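Local atomic coordinates of succinoglycan biosynthesis protein (Bacillus cereus ATCC 14579, PDB entry 2QGM), a protein that is of uncertain function, belonging to the erythromycin esterase family and carrying a name that suggests a role in succinoglycan biosynthesis. Residues N73-G78 with W292-F297; E123-G128 with D154-P159. All coordinates share one frame; numbering follows the deposited sequence.

Contact 1 (N73-G78 with W292-F297); sequences NAQYVG and WAQETF
Tyr76 and Gln294 meet by van der Waals packing between a strand of the central sheet and the last turn of a long helix. The phenolic end of Tyr76 runs up against the aliphatic part of the glutamine, its hydroxyl pressed on CB and CG: OH of Tyr76 lies 3.0 Å from CB of Gln294. Behind the hydroxyl, CZ of Tyr76 is 3.4 Å from CG of Gln294. The approach is oblique to the ring, whose plane makes 59° with the amide of Gln294. Although the CB of Tyr76 does not face the helix, the length of the ring carries the hydroxyl across to it.

Contact 1 thus joins strand 76-79, an inner strand of a mixed sheet, to helix 276-297, which leads within a few residues into the neighbouring parallel strand 301-304. The strand and the end of the helix are therefore linked through that neighbour as well as directly, since Gln75 and Val77 pair with Thr301 through their backbones.

The polar part is looser. With CG anti to the backbone N (chi1 177°) and a bend at the next bond, Gln294 brings its amide beside Gln75, where NE2 of Gln294 stands 4.0 Å from NE2 of Gln75. The two side chains cross at about a right angle, their amide planes 40° apart. The polar atoms of Gln294 are satisfied beyond the helix end, OE1 by the hydroxyl of Thr301 and NE2 by the carbonyl of Gly299, which fixes the rotation of its amide.

Contact 2 (E123-G128 with D154-P159); sequences EYIQTG and DYNADP
Ile125 and Asn156 meet where two helices approach their C-terminal ends, with the CA atoms of Gln126 and Asn156 only 6.3 Å apart. The close part centres on the carbonyl of Ile125: its O lies 3.1 Å from CB of Asn156, which is directed toward the other helix. CG of Asn156, placed anti to its own carbonyl carbon (chi1 -78°), follows at 3.5 Å from the same O of Ile125. Here the isoleucine side chain flanks the asparagine amide and also packs on Ile149 and Met152 of helix 143-157 and on Phe167, so Ile125 ties its helix end both to helix 143-157 and to the outermost strand 166-171.

Toward the helix ends the packing opens. Gln126 starts away from the partner helix and bends back to bring its amide alongside that of Asn156, the two planes 27° apart, in light contact at the rim. Beyond it a water bridges the two backbones, 2.7 Å from O of Gln126 and 2.9 Å from O of Asn156, placed to donate to either though further acceptors compete for its two protons. This is consistent with solvent helping to satisfy both carbonyls near the helix ends.

Overall arrangement
The two contacts lie around the same mixed sheet, their centres 21 Å apart and their nearest atoms about 8 Å apart, without touching. Contact 2 is nested in sequence inside the long loop that contact 1 closes: strand 76-79 comes first, then helices 115-127 and 143-157, and finally helix 276-297. The central sheet relates them. Strands 76-79, 301-304, 108-111 and 166-171 lie side by side in that order, so contact 1 belongs to the interior of the sheet and contact 2 to its edge at 166-171. Together they show a strand-to-helix contact between distant parts of the chain and a helix-to-helix contact between nearer ones serving one sheet of the erythromycin esterase-like fold.

Contact 1 (N73-G78 with W292-F297)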
loop_
_atom_site.group_PDB
_atom_site.type_symbol
_atom_site.label_atom_id
_atom_site.label_comp_id
_atom_site.label_asym_id
_atom_site.label_seq_id
_atom_site.Cartn_x
_atom_site.Cartn_y
_atom_site.Cartn_z
ATOM N N ASN A 73 -0.088 -3.932 -20.229
ATOM C CA ASN A 73 -0.673 -2.599 -20.223
ATOM C C ASN A 73 -1.603 -2.346 -19.040
ATOM O O ASN A 73 -2.452 -1.464 -19.098
ATOM C CB ASN A 73 -1.421 -2.352 -21.533
ATOM C CG ASN A 73 -2.350 -3.491 -21.896
ATOM O OD1 ASN A 73 -3.286 -3.804 -21.158
ATOM N ND2 ASN A 73 -2.099 -4.116 -23.045
ATOM N N ALA A 74 -1.437 -3.111 -17.968
ATOM C CA ALA A 74 -2.263 -2.919 -16.784
ATOM C C ALA A 74 -2.056 -1.502 -16.251
ATOM O O ALA A 74 -0.920 -1.020 -16.183
ATOM C CB ALA A 74 -1.890 -3.942 -15.716
ATOM N N GLN A 75 -3.145 -0.831 -15.872
ATOM C CA GLN A 75 -3.046 0.534 -15.347
ATOM C C GLN A 75 -2.895 0.602 -13.822
ATOM O O GLN A 75 -2.598 1.666 -13.284
ATOM C CB GLN A 75 -4.264 1.359 -15.769
ATOM C CG GLN A 75 -4.452 1.511 -17.275
ATOM C CD GLN A 75 -5.684 2.332 -17.601
ATOM O OE1 GLN A 75 -6.775 2.044 -17.115
ATOM N NE2 GLN A 75 -5.515 3.363 -18.426
ATOM N N TYR A 76 -3.113 -0.517 -13.133
ATOM C CA TYR A 76 -2.965 -0.556 -11.676
ATOM C C TYR A 76 -2.038 -1.683 -11.252
ATOM O O TYR A 76 -2.234 -2.836 -11.646
ATOM C CB TYR A 76 -4.298 -0.784 -10.967
ATOM C CG TYR A 76 -5.313 0.313 -11.132
ATOM C CD1 TYR A 76 -6.048 0.433 -12.306
ATOM C CD2 TYR A 76 -5.592 1.189 -10.088
ATOM C CE1 TYR A 76 -7.045 1.391 -12.436
ATOM C CE2 TYR A 76 -6.594 2.155 -10.203
ATOM C CZ TYR A 76 -7.319 2.243 -11.380
ATOM O OH TYR A 76 -8.362 3.139 -11.497
ATOM N N VAL A 77 -1.028 -1.361 -10.449
ATOM C CA VAL A 77 -0.101 -2.385 -9.969
ATOM C C VAL A 77 0.008 -2.336 -8.450
ATOM O O VAL A 77 0.342 -1.295 -7.883
ATOM C CB VAL A 77 1.322 -2.216 -10.576
ATOM C CG1 VAL A 77 2.312 -3.132 -9.859
ATOM C CG2 VAL A 77 1.309 -2.550 -12.060
ATOM N N GLY A 78 -0.276 -3.461 -7.796
ATOM C CA GLY A 78 -0.170 -3.523 -6.348
ATOM C C GLY A 78 1.211 -4.037 -6.000
ATOM O O GLY A 78 1.635 -5.061 -6.529
ATOM N N TRP A 292 -9.592 6.643 -7.355
ATOM C CA TRP A 292 -9.842 8.067 -7.498
ATOM C C TRP A 292 -8.594 8.714 -8.111
ATOM O O TRP A 292 -8.687 9.600 -8.951
ATOM C CB TRP A 292 -10.132 8.716 -6.142
ATOM C CG TRP A 292 -10.030 10.209 -6.188
ATOM C CD1 TRP A 292 -10.987 11.090 -6.605
ATOM C CD2 TRP A 292 -8.880 10.990 -5.857
ATOM N NE1 TRP A 292 -10.500 12.375 -6.554
ATOM C CE2 TRP A 292 -9.201 12.342 -6.098
ATOM C CE3 TRP A 292 -7.597 10.679 -5.379
ATOM C CZ2 TRP A 292 -8.292 13.386 -5.883
ATOM C CZ3 TRP A 292 -6.692 11.714 -5.164
ATOM C CH2 TRP A 292 -7.046 13.051 -5.417
ATOM N N ALA A 293 -7.424 8.254 -7.685
ATOM C CA ALA A 293 -6.182 8.805 -8.187
ATOM C C ALA A 293 -6.037 8.565 -9.687
ATOM O O ALA A 293 -5.633 9.460 -10.436
ATOM C CB ALA A 293 -5.002 8.197 -7.448
ATOM N N GLN A 294 -6.362 7.351 -10.118
ATOM C CA GLN A 294 -6.249 6.986 -11.524
ATOM C C GLN A 294 -7.216 7.778 -12.394
ATOM O O GLN A 294 -6.832 8.325 -13.423
ATOM C CB GLN A 294 -6.527 5.495 -11.704
ATOM C CG GLN A 294 -6.500 5.020 -13.147
ATOM C CD GLN A 294 -5.164 5.258 -13.826
ATOM O OE1 GLN A 294 -4.104 5.142 -13.207
ATOM N NE2 GLN A 294 -5.211 5.583 -15.110
ATOM N N GLU A 295 -8.473 7.850 -11.973
ATOM C CA GLU A 295 -9.469 8.558 -12.763
ATOM C C GLU A 295 -9.288 10.069 -12.776
ATOM O O GLU A 295 -9.722 10.740 -13.708
ATOM C CB GLU A 295 -10.881 8.221 -12.281
ATOM C CG GLU A 295 -11.181 8.611 -10.854
ATOM C CD GLU A 295 -12.627 8.335 -10.463
ATOM O OE1 GLU A 295 -13.525 9.068 -10.934
ATOM O OE2 GLU A 295 -12.860 7.378 -9.696
ATOM N N THR A 296 -8.631 10.603 -11.754
ATOM C CA THR A 296 -8.428 12.043 -11.668
ATOM C C THR A 296 -7.180 12.543 -12.375
ATOM O O THR A 296 -7.220 13.546 -13.086
ATOM C CB THR A 296 -8.365 12.494 -10.198
ATOM O OG1 THR A 296 -9.558 12.074 -9.525
ATOM C CG2 THR A 296 -8.251 14.015 -10.115
ATOM N N PHE A 297 -6.077 11.829 -12.199
ATOM C CA PHE A 297 -4.806 12.253 -12.778
ATOM C C PHE A 297 -4.367 11.490 -14.026
ATOM O O PHE A 297 -3.467 11.928 -14.737
ATOM C CB PHE A 297 -3.735 12.171 -11.695
ATOM C CG PHE A 297 -4.031 13.040 -10.503
ATOM C CD1 PHE A 297 -4.058 14.430 -10.631
ATOM C CD2 PHE A 297 -4.315 12.475 -9.258
ATOM C CE1 PHE A 297 -4.364 15.244 -9.542
ATOM C CE2 PHE A 297 -4.623 13.283 -8.159
ATOM C CZ PHE A 297 -4.649 14.673 -8.299
#

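Contact 2 (E123-G128 with D154-P159)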
loop_
_atom_site.group_PDB
_atom_site.type_symbol
_atom_site.label_atom_id
_atom_site.label_comp_id
_atom_site.label_asym_id
_atom_site.label_seq_id
_atom_site.Cartn_x
_atom_site.Cartn_y
_atom_site.Cartn_z
ATOM N N GLU A 123 3.088 17.526 -1.273
ATOM C CA GLU A 123 3.617 18.884 -1.331
ATOM C C GLU A 123 5.139 18.811 -1.333
ATOM O O GLU A 123 5.802 19.578 -2.031
ATOM C CB GLU A 123 3.137 19.705 -0.133
ATOM C CG GLU A 123 3.535 21.171 -0.206
ATOM C CD GLU A 123 2.991 21.985 0.952
ATOM O OE1 GLU A 123 1.803 21.803 1.294
ATOM O OE2 GLU A 123 3.748 22.805 1.522
ATOM N N TYR A 124 5.692 17.881 -0.557
ATOM C CA TYR A 124 7.139 17.710 -0.501
ATOM C C TYR A 124 7.723 17.331 -1.862
ATOM O O TYR A 124 8.718 17.919 -2.308
ATOM C CB TYR A 124 7.538 16.620 0.495
ATOM C CG TYR A 124 9.042 16.446 0.556
ATOM C CD1 TYR A 124 9.837 17.381 1.201
ATOM C CD2 TYR A 124 9.675 15.398 -0.114
ATOM C CE1 TYR A 124 11.221 17.290 1.184
ATOM C CE2 TYR A 124 11.069 15.299 -0.145
ATOM C CZ TYR A 124 11.836 16.254 0.513
ATOM O OH TYR A 124 13.214 16.189 0.515
ATOM N N ILE A 125 7.124 16.336 -2.514
ATOM C CA ILE A 125 7.647 15.903 -3.806
ATOM C C ILE A 125 7.329 16.863 -4.957
ATOM O O ILE A 125 7.867 16.705 -6.048
ATOM C CB ILE A 125 7.183 14.455 -4.170
ATOM C CG1 ILE A 125 5.678 14.401 -4.425
ATOM C CG2 ILE A 125 7.557 13.498 -3.045
ATOM C CD1 ILE A 125 5.264 13.131 -5.164
ATOM N N GLN A 126 6.473 17.855 -4.718
ATOM C CA GLN A 126 6.150 18.834 -5.760
ATOM C C GLN A 126 6.996 20.101 -5.595
ATOM O O GLN A 126 7.460 20.668 -6.579
ATOM C CB GLN A 126 4.672 19.249 -5.714
ATOM C CG GLN A 126 3.682 18.110 -5.775
ATOM C CD GLN A 126 3.709 17.339 -7.078
ATOM O OE1 GLN A 126 3.252 16.198 -7.133
ATOM N NE2 GLN A 126 4.226 17.956 -8.138
ATOM N N THR A 127 7.209 20.524 -4.349
ATOM C CA THR A 127 7.947 21.754 -4.078
ATOM C C THR A 127 9.201 21.634 -3.216
ATOM O O THR A 127 9.995 22.574 -3.147
ATOM C CB THR A 127 7.023 22.792 -3.421
ATOM O OG1 THR A 127 6.588 22.310 -2.145
ATOM C CG2 THR A 127 5.806 23.040 -4.297
ATOM N N GLY A 128 9.376 20.498 -2.550
ATOM C CA GLY A 128 10.543 20.316 -1.702
ATOM C C GLY A 128 10.376 20.953 -0.332
ATOM O O GLY A 128 11.347 21.128 0.401
ATOM N N ASP A 154 13.152 14.594 -6.718
ATOM C CA ASP A 154 14.133 14.851 -7.782
ATOM C C ASP A 154 13.507 14.654 -9.162
ATOM O O ASP A 154 13.709 15.472 -10.055
ATOM C CB ASP A 154 15.354 13.929 -7.668
ATOM C CG ASP A 154 16.184 14.190 -6.426
ATOM O OD1 ASP A 154 16.103 15.304 -5.862
ATOM O OD2 ASP A 154 16.934 13.274 -6.021
ATOM N N TYR A 155 12.756 13.567 -9.328
ATOM C CA TYR A 155 12.110 13.276 -10.606
ATOM C C TYR A 155 11.188 14.441 -10.983
ATOM O O TYR A 155 11.235 14.945 -12.105
ATOM C CB TYR A 155 11.308 11.962 -10.521
ATOM C CG TYR A 155 10.646 11.550 -11.833
ATOM C CD1 TYR A 155 11.331 10.794 -12.789
ATOM C CD2 TYR A 155 9.352 11.973 -12.144
ATOM C CE1 TYR A 155 10.741 10.480 -14.023
ATOM C CE2 TYR A 155 8.755 11.661 -13.373
ATOM C CZ TYR A 155 9.455 10.918 -14.304
ATOM O OH TYR A 155 8.867 10.624 -15.515
ATOM N N ASN A 156 10.371 14.883 -10.030
ATOM C CA ASN A 156 9.445 15.989 -10.257
ATOM C C ASN A 156 10.156 17.323 -10.466
ATOM O O ASN A 156 9.588 18.258 -11.032
ATOM C CB ASN A 156 8.476 16.119 -9.072
ATOM C CG ASN A 156 7.361 15.091 -9.110
ATOM O OD1 ASN A 156 6.561 14.992 -8.178
ATOM N ND2 ASN A 156 7.295 14.327 -10.186
ATOM N N ALA A 157 11.399 17.409 -10.006
ATOM C CA ALA A 157 12.175 18.641 -10.136
ATOM C C ALA A 157 12.776 18.792 -11.535
ATOM O O ALA A 157 13.216 19.879 -11.918
ATOM C CB ALA A 157 13.277 18.664 -9.084
ATOM N N ASP A 158 12.803 17.704 -12.293
ATOM C CA ASP A 158 13.350 17.747 -13.652
ATOM C C ASP A 158 12.295 18.372 -14.560
ATOM O O ASP A 158 11.270 17.752 -14.843
ATOM C CB ASP A 158 13.677 16.334 -14.129
ATOM C CG ASP A 158 14.286 16.312 -15.516
ATOM O OD1 ASP A 158 14.343 17.377 -16.170
ATOM O OD2 ASP A 158 14.710 15.224 -15.957
ATOM N N PRO A 159 12.538 19.604 -15.046
ATOM C CA PRO A 159 11.566 20.275 -15.917
ATOM C C PRO A 159 11.231 19.495 -17.187
ATOM O O PRO A 159 10.237 19.778 -17.852
ATOM C CB PRO A 159 12.228 21.622 -16.203
ATOM C CG PRO A 159 13.682 21.282 -16.206
ATOM C CD PRO A 159 13.805 20.355 -14.997
HETATM O O HOH W 1 8.478 20.059 -9.050
#